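Long-range contact in carbohydrate binding module (PDB 4V1K), which probably binds plant cell-wall polysaccharides, as a carbohydrate-binding module of the family 9 glycoside hydrolase Cel9A from a cellulosome-producing gut bacterium: residues Gly5-Lys9 with Phe33-Glu39. Sequence-based numbering, arbitrary orientation. Where two conformers were deposited one is given.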
loop_
_atom_site.group_PDB
_atom_site.type_symbol
_atom_site.label_atom_id
_atom_site.label_comp_id
_atom_site.label_asym_id
_atom_site.label_seq_id
_atom_site.Cartn_x
_atom_site.Cartn_y
_atom_site.Cartn_z
ATOM N N GLY A 5 -7.677 13.770 -0.323
ATOM C CA GLY A 5 -7.508 12.341 -0.244
ATOM C C GLY A 5 -8.493 11.572 -1.077
ATOM O O GLY A 5 -9.563 12.071 -1.421
ATOM N N TYR A 6 -8.112 10.348 -1.387
ATOM C CA TYR A 6 -8.908 9.443 -2.195
ATOM C C TYR A 6 -8.889 8.071 -1.513
ATOM O O TYR A 6 -7.849 7.622 -1.017
ATOM C CB TYR A 6 -8.308 9.283 -3.595
ATOM C CG TYR A 6 -8.220 10.515 -4.425
ATOM C CD1 TYR A 6 -9.297 10.916 -5.162
ATOM C CD2 TYR A 6 -7.046 11.230 -4.542
ATOM C CE1 TYR A 6 -9.250 12.042 -5.971
ATOM C CE2 TYR A 6 -6.974 12.348 -5.341
ATOM C CZ TYR A 6 -8.093 12.755 -6.055
ATOM O OH TYR A 6 -8.042 13.839 -6.873
ATOM N N THR A 7 -10.012 7.357 -1.599
ATOM C CA THR A 7 -10.115 6.039 -1.021
ATOM C C THR A 7 -10.671 5.023 -2.029
ATOM O O THR A 7 -11.575 5.366 -2.819
ATOM C CB THR A 7 -11.087 6.083 0.195
ATOM O OG1 THR A 7 -10.565 6.979 1.190
ATOM C CG2 THR A 7 -11.271 4.685 0.822
ATOM N N ILE A 8 -10.121 3.802 -2.002
ATOM C CA ILE A 8 -10.759 2.653 -2.649
ATOM C C ILE A 8 -11.153 1.603 -1.603
ATOM O O ILE A 8 -10.491 1.494 -0.560
ATOM C CB ILE A 8 -9.893 1.998 -3.776
ATOM C CG1 ILE A 8 -8.555 1.487 -3.226
ATOM C CG2 ILE A 8 -9.706 2.979 -4.941
ATOM C CD1 ILE A 8 -7.752 0.666 -4.211
ATOM N N LYS A 9 -12.201 0.830 -1.918
ATOM C CA LYS A 9 -12.684 -0.245 -1.032
ATOM C C LYS A 9 -12.634 -1.587 -1.766
ATOM O O LYS A 9 -13.642 -2.039 -2.354
ATOM C CB LYS A 9 -14.100 0.059 -0.531
ATOM C CG LYS A 9 -14.161 1.091 0.587
ATOM C CD LYS A 9 -15.604 1.268 1.043
ATOM C CE LYS A 9 -15.746 1.766 2.474
ATOM N NZ LYS A 9 -15.734 3.253 2.601
ATOM N N PHE A 33 -8.265 5.071 -8.122
ATOM C CA PHE A 33 -8.521 6.129 -7.133
ATOM C C PHE A 33 -9.104 7.404 -7.744
ATOM O O PHE A 33 -9.790 8.149 -7.059
ATOM C CB PHE A 33 -7.230 6.525 -6.417
ATOM C CG PHE A 33 -6.648 5.449 -5.532
ATOM C CD1 PHE A 33 -5.842 4.440 -6.073
ATOM C CD2 PHE A 33 -6.883 5.447 -4.164
ATOM C CE1 PHE A 33 -5.309 3.443 -5.271
ATOM C CE2 PHE A 33 -6.318 4.480 -3.352
ATOM C CZ PHE A 33 -5.546 3.470 -3.897
ATOM N N GLY A 34 -8.779 7.695 -9.002
ATOM C CA GLY A 34 -9.222 8.928 -9.653
ATOM C C GLY A 34 -8.316 10.131 -9.426
ATOM O O GLY A 34 -8.726 11.259 -9.675
ATOM N N ILE A 35 -7.102 9.862 -8.945
ATOM C CA ILE A 35 -6.067 10.865 -8.678
ATOM C C ILE A 35 -5.566 11.572 -9.938
ATOM O O ILE A 35 -5.363 10.929 -10.976
ATOM C CB ILE A 35 -4.889 10.253 -7.846
ATOM C CG1 ILE A 35 -3.871 11.313 -7.436
ATOM C CG2 ILE A 35 -4.190 9.122 -8.574
ATOM C CD1 ILE A 35 -2.927 10.850 -6.349
ATOM N N SER A 36 -5.373 12.890 -9.836
ATOM C CA SER A 36 -4.782 13.692 -10.904
ATOM C C SER A 36 -3.247 13.702 -10.793
ATOM O O SER A 36 -2.675 13.615 -9.700
ATOM C CB SER A 36 -5.285 15.156 -10.805
ATOM O OG SER A 36 -4.521 16.048 -11.612
ATOM N N SER A 37 -2.577 13.856 -11.917
ATOM C CA SER A 37 -1.118 13.921 -11.916
ATOM C C SER A 37 -0.602 15.246 -11.311
ATOM O O SER A 37 0.575 15.375 -11.048
ATOM C CB SER A 37 -0.583 13.702 -13.329
ATOM O OG SER A 37 -1.002 14.730 -14.199
ATOM N N SER A 38 -1.481 16.212 -11.059
ATOM C CA SER A 38 -1.081 17.455 -10.344
ATOM C C SER A 38 -0.889 17.247 -8.838
ATOM O O SER A 38 -0.281 18.066 -8.169
ATOM C CB SER A 38 -2.116 18.563 -10.556
ATOM O OG SER A 38 -3.353 18.249 -9.942
ATOM N N GLU A 39 -1.392 16.129 -8.326
ATOM C CA GLU A 39 -1.463 15.896 -6.882
ATOM C C GLU A 39 -0.226 15.131 -6.348
ATOM O O GLU A 39 0.300 14.291 -7.039
ATOM C CB GLU A 39 -2.817 15.233 -6.553
ATOM C CG GLU A 39 -3.961 16.184 -6.906
ATOM C CD GLU A 39 -5.334 15.615 -6.809
ATOM O OE1 GLU A 39 -5.591 14.500 -7.323
ATOM O OE2 GLU A 39 -6.181 16.336 -6.263
#
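With CG anti to the carbonyl carbon (chi1 -61°), Tyr-6 lays its ring along the chain of Phe-33 to Ile-35 and carries its hydroxyl to Glu-39, whose CG is likewise anti to its carbonyl carbon and whose chain runs extended beyond CG. The phenol donates to the carboxylate: Tyr-6 OH lies 2.6 Å from Glu-39 OE1, which accepts through its syn lone pair. Ring and carboxylate planes are turned 69° apart, with OE1 at the ring edge. The same oxygen takes a second bond on its anti side, from Ser-36 N at 3.0 Å, a fairly straight one (161°) although tilted out of the carboxylate plane. Ser-36 to Glu-39 is a type I turn closed by the bond from Glu-39 N to Ser-36 O, and the side chain of its last residue returns to the amide of its first.

Over one face of the Tyr-6 ring sits Ile-35 CA, 4.1 Å from the centroid and offset toward the rim, a CH-pi contact. Further along strand 5-15, Ile-8 places CG2 almost centrally over a face of Phe-33, 3.9 Å from the ring centroid, while its CD1 reaches Phe-33 CZ at 3.6 Å. Leu-129 and Leu-131 of the neighbouring strand 121-131 touch Phe-33 and Tyr-6, respectively. The contact thus fastens the loop between strands 25-29 and 41-49 to an outermost strand of the four-stranded antiparallel sheet. Two donors converging on Glu-39 OE1 would favour the ionised carboxylate and fix its rotation, linking the turn to the tyrosine through one shared oxygen.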